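DNA primase (Aquifex aeolicus, PDB 2AU3) synthesises the short RNA primers that DNA polymerase extends during DNA replication, on a single-stranded DNA template. Local coordinates at residues S175-K178 with G179-R182; A153-K156 with V157-N161; G337-E340 with L341-L344; R258-E262 with G263-V267. One frame throughout, in Å; residues are numbered along the deposited sequence.

Interaction 1. Residues S175-K178 with G179-R182; sequences SPTK and GVYR
Thr-177 and Val-180 close a type II beta turn, in which Val-180 N donates to Thr-177 O at 2.9 Å and Gly-179, with a phi of 62°, takes the third position, where glycine is common. Their side chains follow the backbone round: they lie next to each other and point the same way, with Thr-177 OG1 3.7 Å from Val-180 CB. Ser-175 reaches in from the incoming arm. With chi1 at -156° its OG swings away from the backbone N and across the loop, to 2.7 Å from Val-180 O and 3.1 Å from Thr-177 O. A water donates to Ser-175 OG and accepts from Gly-179 N, so the hydroxyl also connects, through the solvent molecule, to the tip of the turn. Ser-175 OG further lies obliquely by the Tyr-181 ring, 3.8 Å from CE1. On the flank, Pro-176 CD packs 3.4 Å from Val-180 O, while Pro-176 CG meets Arg-182 NH1 at 3.7 Å; a bend at chi3 (92°) of Arg-182 brings the guanidinium group obliquely across the proline ring. Tyr-181 faces the body of the domain, where Leu-164 and Leu-168 of helix 164-168 receive it. Backbone hydrogen bonding between Arg-182 and Leu-174 joins the two arms at their base. The whole is a solvent-facing beta-hairpin loop, with a type II turn at its tip, between the short strands 173-174 and 182-183 of the primase catalytic core.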
ATOM      1  N   SER A 175     -13.051 -23.558  -0.169  1.00 36.10           N
ATOM      2  CA  SER A 175     -13.354 -24.918   0.271  1.00 37.29           C
ATOM      3  C   SER A 175     -13.878 -25.759  -0.901  1.00 38.35           C
ATOM      4  O   SER A 175     -15.044 -25.652  -1.271  1.00 38.35           O
ATOM      5  CB  SER A 175     -14.361 -24.920   1.422  1.00 36.99           C
ATOM      6  OG  SER A 175     -14.234 -26.106   2.184  1.00 35.80           O
ATOM      7  N   PRO A 176     -12.994 -26.544  -1.517  1.00 39.58           N
ATOM      8  CA  PRO A 176     -13.371 -27.463  -2.603  1.00 40.24           C
ATOM      9  C   PRO A 176     -14.260 -28.618  -2.121  1.00 40.99           C
ATOM     10  O   PRO A 176     -15.217 -28.970  -2.815  1.00 41.49           O
ATOM     11  CB  PRO A 176     -12.021 -28.000  -3.091  1.00 40.29           C
ATOM     12  CG  PRO A 176     -11.000 -27.047  -2.553  1.00 40.32           C
ATOM     13  CD  PRO A 176     -11.543 -26.570  -1.250  1.00 39.93           C
ATOM     14  N   THR A 177     -13.933 -29.204  -0.965  1.00 41.60           N
ATOM     15  CA  THR A 177     -14.812 -30.171  -0.288  1.00 41.81           C
ATOM     16  C   THR A 177     -14.968 -29.834   1.207  1.00 42.00           C
ATOM     17  O   THR A 177     -14.116 -29.145   1.799  1.00 41.25           O
ATOM     18  CB  THR A 177     -14.313 -31.650  -0.452  1.00 42.26           C
ATOM     19  OG1 THR A 177     -12.914 -31.748  -0.139  1.00 42.01           O
ATOM     20  CG2 THR A 177     -14.402 -32.119  -1.897  1.00 41.83           C
ATOM     21  N   LYS A 178     -16.044 -30.351   1.814  1.00 41.65           N
ATOM     22  CA  LYS A 178     -16.386 -30.048   3.206  1.00 41.59           C
ATOM     23  C   LYS A 178     -15.201 -30.210   4.167  1.00 40.67           C
ATOM     24  O   LYS A 178     -14.551 -31.261   4.209  1.00 40.31           O
ATOM     25  CB  LYS A 178     -17.587 -30.887   3.675  1.00 42.07           C
ATOM     26  CG  LYS A 178     -18.057 -30.564   5.096  1.00 44.33           C
ATOM     27  CD  LYS A 178     -19.559 -30.306   5.161  1.00 49.46           C
ATOM     28  CE  LYS A 178     -20.108 -30.559   6.570  1.00 52.30           C
ATOM     29  NZ  LYS A 178     -20.413 -32.011   6.813  1.00 55.34           N
ATOM     30  N   GLY A 179     -14.918 -29.143   4.916  1.00 39.79           N
ATOM     31  CA  GLY A 179     -13.836 -29.130   5.885  1.00 37.96           C
ATOM     32  C   GLY A 179     -12.449 -29.338   5.293  1.00 36.64           C
ATOM     33  O   GLY A 179     -11.541 -29.794   5.991  1.00 36.93           O
ATOM     34  N   VAL A 180     -12.287 -29.038   4.007  1.00 34.84           N
ATOM     35  CA  VAL A 180     -10.954 -29.005   3.378  1.00 33.29           C
ATOM     36  C   VAL A 180     -10.776 -27.672   2.667  1.00 32.15           C
ATOM     37  O   VAL A 180     -11.715 -27.169   2.054  1.00 31.27           O
ATOM     38  CB  VAL A 180     -10.742 -30.159   2.377  1.00 33.41           C
ATOM     39  CG1 VAL A 180      -9.389 -30.017   1.680  1.00 33.61           C
ATOM     40  CG2 VAL A 180     -10.843 -31.524   3.084  1.00 32.71           C
ATOM     41  N   TYR A 181      -9.566 -27.114   2.739  1.00 30.68           N
ATOM     42  CA  TYR A 181      -9.336 -25.746   2.300  1.00 29.59           C
ATOM     43  C   TYR A 181      -8.178 -25.595   1.304  1.00 28.24           C
ATOM     44  O   TYR A 181      -7.159 -26.294   1.377  1.00 27.10           O
ATOM     45  CB  TYR A 181      -9.159 -24.818   3.509  1.00 29.81           C
ATOM     46  CG  TYR A 181     -10.331 -24.874   4.464  1.00 31.74           C
ATOM     47  CD1 TYR A 181     -11.508 -24.164   4.199  1.00 32.85           C
ATOM     48  CD2 TYR A 181     -10.294 -25.685   5.602  1.00 31.55           C
ATOM     49  CE1 TYR A 181     -12.605 -24.242   5.058  1.00 32.59           C
ATOM     50  CE2 TYR A 181     -11.390 -25.768   6.463  1.00 31.65           C
ATOM     51  CZ  TYR A 181     -12.537 -25.027   6.188  1.00 33.45           C
ATOM     52  OH  TYR A 181     -13.634 -25.095   7.030  1.00 36.02           O
ATOM     53  N   ARG A 182      -8.373 -24.696   0.353  1.00 26.43           N
ATOM     54  CA  ARG A 182      -7.316 -24.299  -0.548  1.00 25.46           C
ATOM     55  C   ARG A 182      -7.117 -22.784  -0.492  1.00 23.56           C
ATOM     56  O   ARG A 182      -8.052 -22.002  -0.635  1.00 22.87           O
ATOM     57  CB  ARG A 182      -7.612 -24.755  -1.978  1.00 25.67           C
ATOM     58  CG  ARG A 182      -6.461 -24.509  -2.939  1.00 29.44           C
ATOM     59  CD  ARG A 182      -6.670 -25.151  -4.298  1.00 33.16           C
ATOM     60  NE  ARG A 182      -7.307 -24.240  -5.231  1.00 39.29           N
ATOM     61  CZ  ARG A 182      -8.522 -24.391  -5.726  1.00 42.98           C
ATOM     62  NH1 ARG A 182      -9.272 -25.426  -5.377  1.00 44.23           N
ATOM     63  NH2 ARG A 182      -8.994 -23.492  -6.579  1.00 46.83           N
TER
HETATM   64  O   HOH W   1     -15.704 -26.871   4.199  1.00 42.15           O

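Interaction 2. Residues A153-K156 with V157-N161; sequences ALVK and VLKEN
Glu-160 folds back over the helix turn that carries Lys-156. Its CB lies against Lys-156 O, and CG, set beside the backbone N (chi1 -83°), stays by that oxygen at 3.2 Å. From there the chain runs extended, and OE1 arrives 3.5 Å from Lys-156 NZ in a salt bridge whose hydrogen bond is weak; OE2 sits a little farther from the same nitrogen. The two chains meet at a slant on the exposed side of the helix. One residue earlier, the extended Lys-159 lies alongside Val-155, its CE 3.7 Å from Val-155 CG1, an aliphatic contact that leaves the ammonium group to go on outward. On the buried side Leu-154 and Leu-158 point the same way, with Leu-154 CD1 3.8 Å from Leu-158 CD2, and both pack on Val-112 of helix 101-122. Near the end of the helix, Asn-161 turns back so that ND2 gives Val-157 O a hydrogen bond of 2.7 Å, nearly straight at 169° and in the plane of the amide. Pairs four residues apart share a face, the leucines the buried one and Lys-156 with Glu-160 the exposed one: the pattern of an amphipathic helix, here helix 151-161 of the primase catalytic core.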
ATOM      1  N   ALA A 153      -0.386 -26.142   5.367  1.00 20.92           N
ATOM      2  CA  ALA A 153       0.457 -25.388   6.303  1.00 21.63           C
ATOM      3  C   ALA A 153      -0.310 -24.172   6.866  1.00 22.08           C
ATOM      4  O   ALA A 153      -0.298 -23.933   8.071  1.00 23.46           O
ATOM      5  CB  ALA A 153       1.752 -24.928   5.624  1.00 21.01           C
ATOM      6  N   LEU A 154      -0.948 -23.406   5.981  1.00 22.53           N
ATOM      7  CA  LEU A 154      -1.748 -22.232   6.375  1.00 22.79           C
ATOM      8  C   LEU A 154      -2.894 -22.652   7.310  1.00 22.70           C
ATOM      9  O   LEU A 154      -3.129 -22.023   8.341  1.00 22.48           O
ATOM     10  CB  LEU A 154      -2.309 -21.527   5.123  1.00 21.91           C
ATOM     11  CG  LEU A 154      -3.323 -20.371   5.254  1.00 22.68           C
ATOM     12  CD1 LEU A 154      -2.867 -19.285   6.228  1.00 22.15           C
ATOM     13  CD2 LEU A 154      -3.608 -19.750   3.904  1.00 23.83           C
ATOM     14  N   VAL A 155      -3.630 -23.685   6.919  1.00 22.44           N
ATOM     15  CA  VAL A 155      -4.774 -24.147   7.713  1.00 23.39           C
ATOM     16  C   VAL A 155      -4.334 -24.567   9.127  1.00 23.42           C
ATOM     17  O   VAL A 155      -4.977 -24.214  10.118  1.00 23.09           O
ATOM     18  CB  VAL A 155      -5.537 -25.297   7.003  1.00 23.09           C
ATOM     19  CG1 VAL A 155      -6.389 -26.084   7.997  1.00 24.38           C
ATOM     20  CG2 VAL A 155      -6.386 -24.755   5.872  1.00 24.32           C
ATOM     21  N   LYS A 156      -3.218 -25.285   9.208  1.00 24.20           N
ATOM     22  CA  LYS A 156      -2.671 -25.706  10.490  1.00 25.47           C
ATOM     23  C   LYS A 156      -2.359 -24.516  11.414  1.00 25.36           C
ATOM     24  O   LYS A 156      -2.663 -24.560  12.615  1.00 24.43           O
ATOM     25  CB  LYS A 156      -1.428 -26.573  10.284  1.00 26.41           C
ATOM     26  CG  LYS A 156      -0.897 -27.252  11.547  1.00 30.66           C
ATOM     27  CD  LYS A 156       0.503 -27.853  11.294  1.00 35.80           C
ATOM     28  CE  LYS A 156       1.375 -27.827  12.549  1.00 38.11           C
ATOM     29  NZ  LYS A 156       2.407 -26.711  12.539  1.00 41.91           N
ATOM     30  N   VAL A 157      -1.768 -23.446  10.876  1.00 25.09           N
ATOM     31  CA  VAL A 157      -1.488 -22.291  11.737  1.00 24.95           C
ATOM     32  C   VAL A 157      -2.771 -21.617  12.183  1.00 23.96           C
ATOM     33  O   VAL A 157      -2.857 -21.129  13.308  1.00 24.18           O
ATOM     34  CB  VAL A 157      -0.490 -21.238  11.143  1.00 25.55           C
ATOM     35  CG1 VAL A 157       0.613 -21.869  10.316  1.00 25.75           C
ATOM     36  CG2 VAL A 157      -1.210 -20.139  10.395  1.00 28.59           C
ATOM     37  N   LEU A 158      -3.756 -21.588  11.300  1.00 23.21           N
ATOM     38  CA  LEU A 158      -5.034 -20.968  11.593  1.00 23.44           C
ATOM     39  C   LEU A 158      -5.742 -21.735  12.716  1.00 23.23           C
ATOM     40  O   LEU A 158      -6.150 -21.149  13.723  1.00 21.95           O
ATOM     41  CB  LEU A 158      -5.897 -20.965  10.328  1.00 23.27           C
ATOM     42  CG  LEU A 158      -6.151 -19.654   9.566  1.00 25.74           C
ATOM     43  CD1 LEU A 158      -5.240 -18.513   9.989  1.00 21.10           C
ATOM     44  CD2 LEU A 158      -6.170 -19.853   8.042  1.00 22.67           C
ATOM     45  N   LYS A 159      -5.873 -23.048  12.529  1.00 23.57           N
ATOM     46  CA  LYS A 159      -6.480 -23.922  13.536  1.00 25.46           C
ATOM     47  C   LYS A 159      -5.738 -23.845  14.871  1.00 26.67           C
ATOM     48  O   LYS A 159      -6.371 -23.667  15.912  1.00 27.69           O
ATOM     49  CB  LYS A 159      -6.570 -25.375  13.026  1.00 25.46           C
ATOM     50  CG  LYS A 159      -7.594 -25.562  11.918  1.00 24.84           C
ATOM     51  CD  LYS A 159      -7.591 -27.003  11.408  1.00 25.64           C
ATOM     52  CE  LYS A 159      -8.805 -27.267  10.543  1.00 26.68           C
ATOM     53  NZ  LYS A 159      -9.028 -28.733  10.276  1.00 29.22           N
ATOM     54  N   GLU A 160      -4.403 -23.941  14.835  1.00 27.65           N
ATOM     55  CA  GLU A 160      -3.555 -23.846  16.039  1.00 29.60           C
ATOM     56  C   GLU A 160      -3.782 -22.535  16.817  1.00 29.19           C
ATOM     57  O   GLU A 160      -3.610 -22.499  18.030  1.00 28.91           O
ATOM     58  CB  GLU A 160      -2.060 -23.909  15.670  1.00 30.31           C
ATOM     59  CG  GLU A 160      -1.453 -25.297  15.476  1.00 37.11           C
ATOM     60  CD  GLU A 160       0.063 -25.241  15.222  1.00 42.60           C
ATOM     61  OE1 GLU A 160       0.518 -24.451  14.362  1.00 44.36           O
ATOM     62  OE2 GLU A 160       0.810 -25.993  15.888  1.00 47.70           O
ATOM     63  N   ASN A 161      -4.091 -21.459  16.086  1.00 28.62           N
ATOM     64  CA  ASN A 161      -4.263 -20.129  16.660  1.00 27.92           C
ATOM     65  C   ASN A 161      -5.730 -19.789  16.883  1.00 27.97           C
ATOM     66  O   ASN A 161      -6.063 -18.708  17.386  1.00 28.20           O
ATOM     67  CB  ASN A 161      -3.600 -19.076  15.768  1.00 27.03           C
ATOM     68  CG  ASN A 161      -2.095 -19.015  15.962  1.00 25.57           C
ATOM     69  OD1 ASN A 161      -1.596 -18.309  16.841  1.00 26.11           O
ATOM     70  ND2 ASN A 161      -1.362 -19.760  15.147  1.00 23.97           N
TER

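Interaction 3. Residues G337-E340 with L341-L344; sequences GKEE and LRRL
The carboxylate of Glu-339 lies between two arginines of the next turn without forming a salt bridge to either. OE1 is 4.2 Å from Arg-342 NE but well out of the guanidinium plane, so charge alone acts here. OE2 instead meets the aliphatic part of Arg-343, 3.7 Å from its CD. The carboxylate is tilted against both guanidinium groups, by 61° for Arg-342 and 43° for Arg-343. A bend at chi2 (51°) of Glu-339 turns its carboxylate toward this next turn, while the extended Arg-342 continues past it. Glu-340 OE2 similarly approaches only the CB of Arg-343, at 4.1 Å. Beneath these side chains lie the backbone bonds of the helix: Arg-343 N to Glu-339 O at 2.9 Å, Leu-344 N to Glu-340 O at 2.8 Å, and a weak first one from Leu-341 N to Gly-337 O. Farther in, Leu-341 is buried against Phe-332 and Ile-333 of helix 329-336. Acidic residues so near a helix start probably also benefit from its dipole. Gly-337 has a positive phi, and this one glycine both ends helix 329-336 and takes the N-cap position of helix 338-347, whose outer face is charged.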
ATOM      1  N   GLY A 337      18.650   5.197 -14.578  1.00 16.12           N
ATOM      2  CA  GLY A 337      18.948   5.402 -13.150  1.00 16.53           C
ATOM      3  C   GLY A 337      17.855   6.149 -12.387  1.00 17.14           C
ATOM      4  O   GLY A 337      17.127   6.979 -12.953  1.00 16.28           O
ATOM      5  N   LYS A 338      17.763   5.866 -11.087  1.00 17.25           N
ATOM      6  CA  LYS A 338      16.759   6.473 -10.218  1.00 17.32           C
ATOM      7  C   LYS A 338      16.765   7.989 -10.227  1.00 16.98           C
ATOM      8  O   LYS A 338      15.737   8.603 -10.082  1.00 16.50           O
ATOM      9  CB  LYS A 338      16.920   5.948  -8.760  1.00 18.49           C
ATOM     10  CG  LYS A 338      18.185   6.430  -8.068  1.00 17.30           C
ATOM     11  CD  LYS A 338      18.350   5.858  -6.657  1.00 27.15           C
ATOM     12  CE  LYS A 338      19.769   6.074  -6.108  1.00 28.92           C
ATOM     13  NZ  LYS A 338      20.180   4.948  -5.195  1.00 31.63           N
ATOM     14  N   GLU A 339      17.933   8.603 -10.367  1.00 18.79           N
ATOM     15  CA  GLU A 339      18.003  10.054 -10.259  1.00 19.54           C
ATOM     16  C   GLU A 339      17.401  10.719 -11.497  1.00 19.07           C
ATOM     17  O   GLU A 339      16.707  11.730 -11.392  1.00 17.68           O
ATOM     18  CB  GLU A 339      19.439  10.521  -9.984  1.00 20.63           C
ATOM     19  CG  GLU A 339      19.553  12.024  -9.711  1.00 25.50           C
ATOM     20  CD  GLU A 339      18.588  12.526  -8.635  1.00 27.30           C
ATOM     21  OE1 GLU A 339      18.511  11.903  -7.532  1.00 29.81           O
ATOM     22  OE2 GLU A 339      17.911  13.543  -8.896  1.00 28.39           O
ATOM     23  N   GLU A 340      17.642  10.138 -12.674  1.00 18.56           N
ATOM     24  CA  GLU A 340      16.994  10.631 -13.877  1.00 17.80           C
ATOM     25  C   GLU A 340      15.472  10.522 -13.792  1.00 17.02           C
ATOM     26  O   GLU A 340      14.783  11.382 -14.291  1.00 17.59           O
ATOM     27  CB  GLU A 340      17.508   9.920 -15.126  1.00 19.18           C
ATOM     28  CG  GLU A 340      17.213  10.660 -16.437  1.00 19.78           C
ATOM     29  CD  GLU A 340      17.521  12.156 -16.371  1.00 21.52           C
ATOM     30  OE1 GLU A 340      18.531  12.550 -15.758  1.00 22.52           O
ATOM     31  OE2 GLU A 340      16.745  12.946 -16.923  1.00 22.15           O
ATOM     32  N   LEU A 341      14.942   9.467 -13.163  1.00 16.15           N
ATOM     33  CA  LEU A 341      13.489   9.390 -13.010  1.00 15.66           C
ATOM     34  C   LEU A 341      12.973  10.534 -12.115  1.00 15.71           C
ATOM     35  O   LEU A 341      11.962  11.156 -12.417  1.00 16.25           O
ATOM     36  CB  LEU A 341      13.042   8.027 -12.476  1.00 14.48           C
ATOM     37  CG  LEU A 341      11.545   7.890 -12.242  1.00 14.03           C
ATOM     38  CD1 LEU A 341      10.771   8.142 -13.560  1.00 11.93           C
ATOM     39  CD2 LEU A 341      11.146   6.511 -11.612  1.00 15.81           C
ATOM     40  N   ARG A 342      13.685  10.811 -11.032  1.00 16.99           N
ATOM     41  CA  ARG A 342      13.356  11.944 -10.162  1.00 17.77           C
ATOM     42  C   ARG A 342      13.355  13.241 -10.964  1.00 17.86           C
ATOM     43  O   ARG A 342      12.417  14.062 -10.854  1.00 15.44           O
ATOM     44  CB  ARG A 342      14.360  12.056  -9.018  1.00 18.78           C
ATOM     45  CG  ARG A 342      14.062  11.224  -7.800  0.50 23.06           C
ATOM     46  CD  ARG A 342      14.788  11.693  -6.527  0.50 30.17           C
ATOM     47  NE  ARG A 342      15.023  10.571  -5.628  0.50 38.86           N
ATOM     48  CZ  ARG A 342      15.520  10.663  -4.393  0.50 45.01           C
ATOM     49  NH1 ARG A 342      15.832  11.848  -3.866  0.50 47.44           N
ATOM     50  NH2 ARG A 342      15.694   9.559  -3.675  0.50 45.75           N
ATOM     51  N   ARG A 343      14.385  13.417 -11.794  1.00 16.45           N
ATOM     52  CA  ARG A 343      14.441  14.588 -12.645  1.00 17.75           C
ATOM     53  C   ARG A 343      13.286  14.659 -13.671  1.00 17.17           C
ATOM     54  O   ARG A 343      12.702  15.734 -13.876  1.00 18.22           O
ATOM     55  CB  ARG A 343      15.815  14.712 -13.311  1.00 17.83           C
ATOM     56  CG  ARG A 343      16.989  14.793 -12.280  1.00 20.12           C
ATOM     57  CD  ARG A 343      16.995  16.071 -11.425  1.00 25.41           C
ATOM     58  NE  ARG A 343      16.784  17.276 -12.245  1.00 28.68           N
ATOM     59  CZ  ARG A 343      17.747  17.946 -12.881  1.00 27.59           C
ATOM     60  NH1 ARG A 343      19.010  17.549 -12.803  1.00 25.90           N
ATOM     61  NH2 ARG A 343      17.438  19.015 -13.614  1.00 29.30           N
ATOM     62  N   LEU A 344      12.966  13.536 -14.316  1.00 17.16           N
ATOM     63  CA  LEU A 344      11.839  13.488 -15.270  1.00 16.89           C
ATOM     64  C   LEU A 344      10.538  13.949 -14.582  1.00 17.44           C
ATOM     65  O   LEU A 344       9.741  14.745 -15.126  1.00 17.16           O
ATOM     66  CB  LEU A 344      11.650  12.063 -15.796  1.00 16.35           C
ATOM     67  CG  LEU A 344      10.559  11.930 -16.894  1.00 16.73           C
ATOM     68  CD1 LEU A 344      11.021  12.650 -18.159  1.00 18.81           C
ATOM     69  CD2 LEU A 344      10.260  10.474 -17.203  1.00 16.54           C
TER

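Interaction 4. Residues R258-E262 with G263-V267; sequences RLFSE and GIRNV
Leu-259 O accepts two backbone N-H groups, those of Glu-262 and Ile-264, from opposite faces of its carbonyl plane. The second, Ile-264 N at 2.9 Å, belongs to the Schellman motif that ends helix 253-261 of the Toprim domain. Its companion bond runs from Gly-263 N to Phe-260 O, 3.0 Å long, with the donor high above the carbonyl plane. Gly-263, at a phi of 78°, is the C' residue at which the chain leaves the helix. Beyond it Arg-265 lies over one face of the Phe-260 ring: its CA makes a CH-pi contact 3.9 Å from the ring centroid, and CG lies 3.6 Å from Phe-260 CE2. Phe-143 meets the same ring edge-to-face. Leu-259 CD2 touches both Ile-264 CG2 and Val-267 CG2, each 3.8 Å away, which ties the helix end to the start of strand 267-270. Before the turn, Arg-258 NH1 donates to the anti lone pair of Glu-262 OE2 at 2.9 Å, close to the guanidinium plane, while Asp-330 holds Arg-258 NE. Val-267 O, buried with no hydrogen-bonding partner in the model, lies near the plane of the Phe-260 ring, 4.5 Å from CE1.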
ATOM      1  N   ARG A 258       9.245  -0.998  -6.839  1.00 15.08           N
ATOM      2  CA  ARG A 258      10.456  -0.595  -7.537  1.00 14.94           C
ATOM      3  C   ARG A 258      10.866   0.826  -7.206  1.00 14.98           C
ATOM      4  O   ARG A 258      12.027   1.070  -6.925  1.00 14.23           O
ATOM      5  CB  ARG A 258      10.278  -0.713  -9.058  1.00 15.19           C
ATOM      6  CG  ARG A 258      10.407  -2.133  -9.571  1.00 18.56           C
ATOM      7  CD  ARG A 258      11.820  -2.700  -9.458  1.00 20.15           C
ATOM      8  NE  ARG A 258      12.658  -2.144 -10.513  1.00 20.67           N
ATOM      9  CZ  ARG A 258      13.806  -1.506 -10.317  1.00 20.77           C
ATOM     10  NH1 ARG A 258      14.298  -1.336  -9.108  1.00 24.45           N
ATOM     11  NH2 ARG A 258      14.470  -1.039 -11.344  1.00 22.97           N
ATOM     12  N   LEU A 259       9.930   1.773  -7.289  1.00 13.58           N
ATOM     13  CA  LEU A 259      10.257   3.170  -6.940  1.00 14.16           C
ATOM     14  C   LEU A 259      10.732   3.277  -5.484  1.00 14.27           C
ATOM     15  O   LEU A 259      11.761   3.917  -5.181  1.00 13.53           O
ATOM     16  CB  LEU A 259       9.055   4.093  -7.228  1.00 14.91           C
ATOM     17  CG  LEU A 259       9.078   4.878  -8.556  1.00 15.28           C
ATOM     18  CD1 LEU A 259       8.997   3.951  -9.765  1.00 13.95           C
ATOM     19  CD2 LEU A 259       7.895   5.870  -8.569  1.00 11.74           C
ATOM     20  N   PHE A 260      10.029   2.586  -4.577  1.00 15.25           N
ATOM     21  CA  PHE A 260      10.440   2.528  -3.155  1.00 15.63           C
ATOM     22  C   PHE A 260      11.839   1.889  -3.004  1.00 15.57           C
ATOM     23  O   PHE A 260      12.634   2.329  -2.174  1.00 16.21           O
ATOM     24  CB  PHE A 260       9.458   1.695  -2.341  1.00 16.06           C
ATOM     25  CG  PHE A 260       8.737   2.459  -1.305  1.00 19.91           C
ATOM     26  CD1 PHE A 260       7.527   3.068  -1.610  1.00 22.65           C
ATOM     27  CD2 PHE A 260       9.257   2.590  -0.037  1.00 21.80           C
ATOM     28  CE1 PHE A 260       6.866   3.796  -0.639  1.00 24.10           C
ATOM     29  CE2 PHE A 260       8.589   3.305   0.933  1.00 22.84           C
ATOM     30  CZ  PHE A 260       7.387   3.899   0.622  1.00 18.89           C
ATOM     31  N   SER A 261      12.122   0.858  -3.789  1.00 15.91           N
ATOM     32  CA  SER A 261      13.466   0.259  -3.837  1.00 16.98           C
ATOM     33  C   SER A 261      14.527   1.273  -4.222  1.00 18.33           C
ATOM     34  O   SER A 261      15.694   1.141  -3.849  1.00 19.05           O
ATOM     35  CB  SER A 261      13.496  -0.935  -4.798  1.00 18.10           C
ATOM     36  OG  SER A 261      12.686  -2.004  -4.311  1.00 19.68           O
ATOM     37  N   GLU A 262      14.133   2.300  -4.962  1.00 17.91           N
ATOM     38  CA  GLU A 262      15.096   3.281  -5.433  1.00 18.61           C
ATOM     39  C   GLU A 262      15.045   4.549  -4.586  1.00 19.34           C
ATOM     40  O   GLU A 262      15.605   5.576  -4.963  1.00 21.22           O
ATOM     41  CB  GLU A 262      14.826   3.603  -6.913  1.00 19.61           C
ATOM     42  CG  GLU A 262      14.887   2.395  -7.855  1.00 19.75           C
ATOM     43  CD  GLU A 262      16.275   1.767  -7.970  1.00 25.56           C
ATOM     44  OE1 GLU A 262      17.259   2.428  -7.596  1.00 25.02           O
ATOM     45  OE2 GLU A 262      16.377   0.594  -8.431  1.00 26.90           O
ATOM     46  N   GLY A 263      14.370   4.477  -3.436  1.00 18.29           N
ATOM     47  CA  GLY A 263      14.260   5.611  -2.528  1.00 18.97           C
ATOM     48  C   GLY A 263      13.246   6.696  -2.933  1.00 18.19           C
ATOM     49  O   GLY A 263      13.319   7.831  -2.475  1.00 20.00           O
ATOM     50  N   ILE A 264      12.302   6.355  -3.793  1.00 17.21           N
ATOM     51  CA  ILE A 264      11.263   7.292  -4.173  1.00 14.69           C
ATOM     52  C   ILE A 264      10.023   6.812  -3.428  1.00 14.76           C
ATOM     53  O   ILE A 264       9.410   5.818  -3.824  1.00 15.11           O
ATOM     54  CB  ILE A 264      11.048   7.252  -5.694  1.00 15.75           C
ATOM     55  CG1 ILE A 264      12.227   7.906  -6.410  1.00 14.32           C
ATOM     56  CG2 ILE A 264       9.797   8.070  -6.095  1.00 12.78           C
ATOM     57  CD1 ILE A 264      12.190   7.692  -7.931  1.00 15.29           C
ATOM     58  N   ARG A 265       9.677   7.476  -2.333  1.00 11.52           N
ATOM     59  CA  ARG A 265       8.810   6.826  -1.350  1.00 13.07           C
ATOM     60  C   ARG A 265       7.433   7.475  -1.195  1.00 13.03           C
ATOM     61  O   ARG A 265       6.583   6.966  -0.456  1.00 12.29           O
ATOM     62  CB  ARG A 265       9.508   6.791  -0.002  1.00 12.35           C
ATOM     63  CG  ARG A 265      10.809   5.977   0.034  1.00 16.22           C
ATOM     64  CD  ARG A 265      11.437   6.055   1.405  1.00 20.75           C
ATOM     65  NE  ARG A 265      12.677   5.298   1.533  1.00 22.99           N
ATOM     66  CZ  ARG A 265      13.857   5.855   1.685  1.00 23.16           C
ATOM     67  NH1 ARG A 265      13.971   7.173   1.687  1.00 24.22           N
ATOM     68  NH2 ARG A 265      14.931   5.095   1.847  1.00 25.98           N
ATOM     69  N   ASN A 266       7.216   8.595  -1.896  1.00 13.26           N
ATOM     70  CA  ASN A 266       5.928   9.289  -1.785  1.00 13.57           C
ATOM     71  C   ASN A 266       5.033   8.821  -2.926  1.00 13.43           C
ATOM     72  O   ASN A 266       4.590   9.610  -3.718  1.00 15.50           O
ATOM     73  CB  ASN A 266       6.128  10.823  -1.820  1.00 13.85           C
ATOM     74  CG  ASN A 266       6.871  11.294  -3.086  1.00 14.14           C
ATOM     75  OD1 ASN A 266       7.756  10.601  -3.586  1.00 14.84           O
ATOM     76  ND2 ASN A 266       6.520  12.474  -3.579  1.00 15.13           N
ATOM     77  N   VAL A 267       4.786   7.518  -2.968  1.00 13.89           N
ATOM     78  CA  VAL A 267       4.208   6.801  -4.123  1.00 13.62           C
ATOM     79  C   VAL A 267       3.034   5.958  -3.644  1.00 14.03           C
ATOM     80  O   VAL A 267       3.147   5.270  -2.600  1.00 12.56           O
ATOM     81  CB  VAL A 267       5.243   5.806  -4.742  1.00 13.54           C
ATOM     82  CG1 VAL A 267       4.693   5.164  -6.063  1.00 14.07           C
ATOM     83  CG2 VAL A 267       6.567   6.505  -5.039  1.00 15.46           C
TER

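In the fold
The four contacts form two touching pairs at least 25 Å apart between nearest atoms. Interactions 1 and 2 belong to the N-terminal part of the catalytic core, where Tyr-181 CB packs 3.6 Å from Val-155 CG2 and so seats the hairpin loop on helix 151-161. Interactions 3 and 4 touch at several points, among them Leu-341 CD2 with Leu-259 CD1 and Arg-342 NH2 with Gly-263 O, which join helix 338-347 to a Toprim helix end. Interaction 4 is nearest the chain's centre and relies on aromatic and aliphatic packing. Interactions 1 and 3 are surface contacts, the former using backbone carbonyls and water, the latter loosely placed charges; interaction 2 combines an apolar leucine face with a weak lysine-glutamate salt bridge on the exposed face.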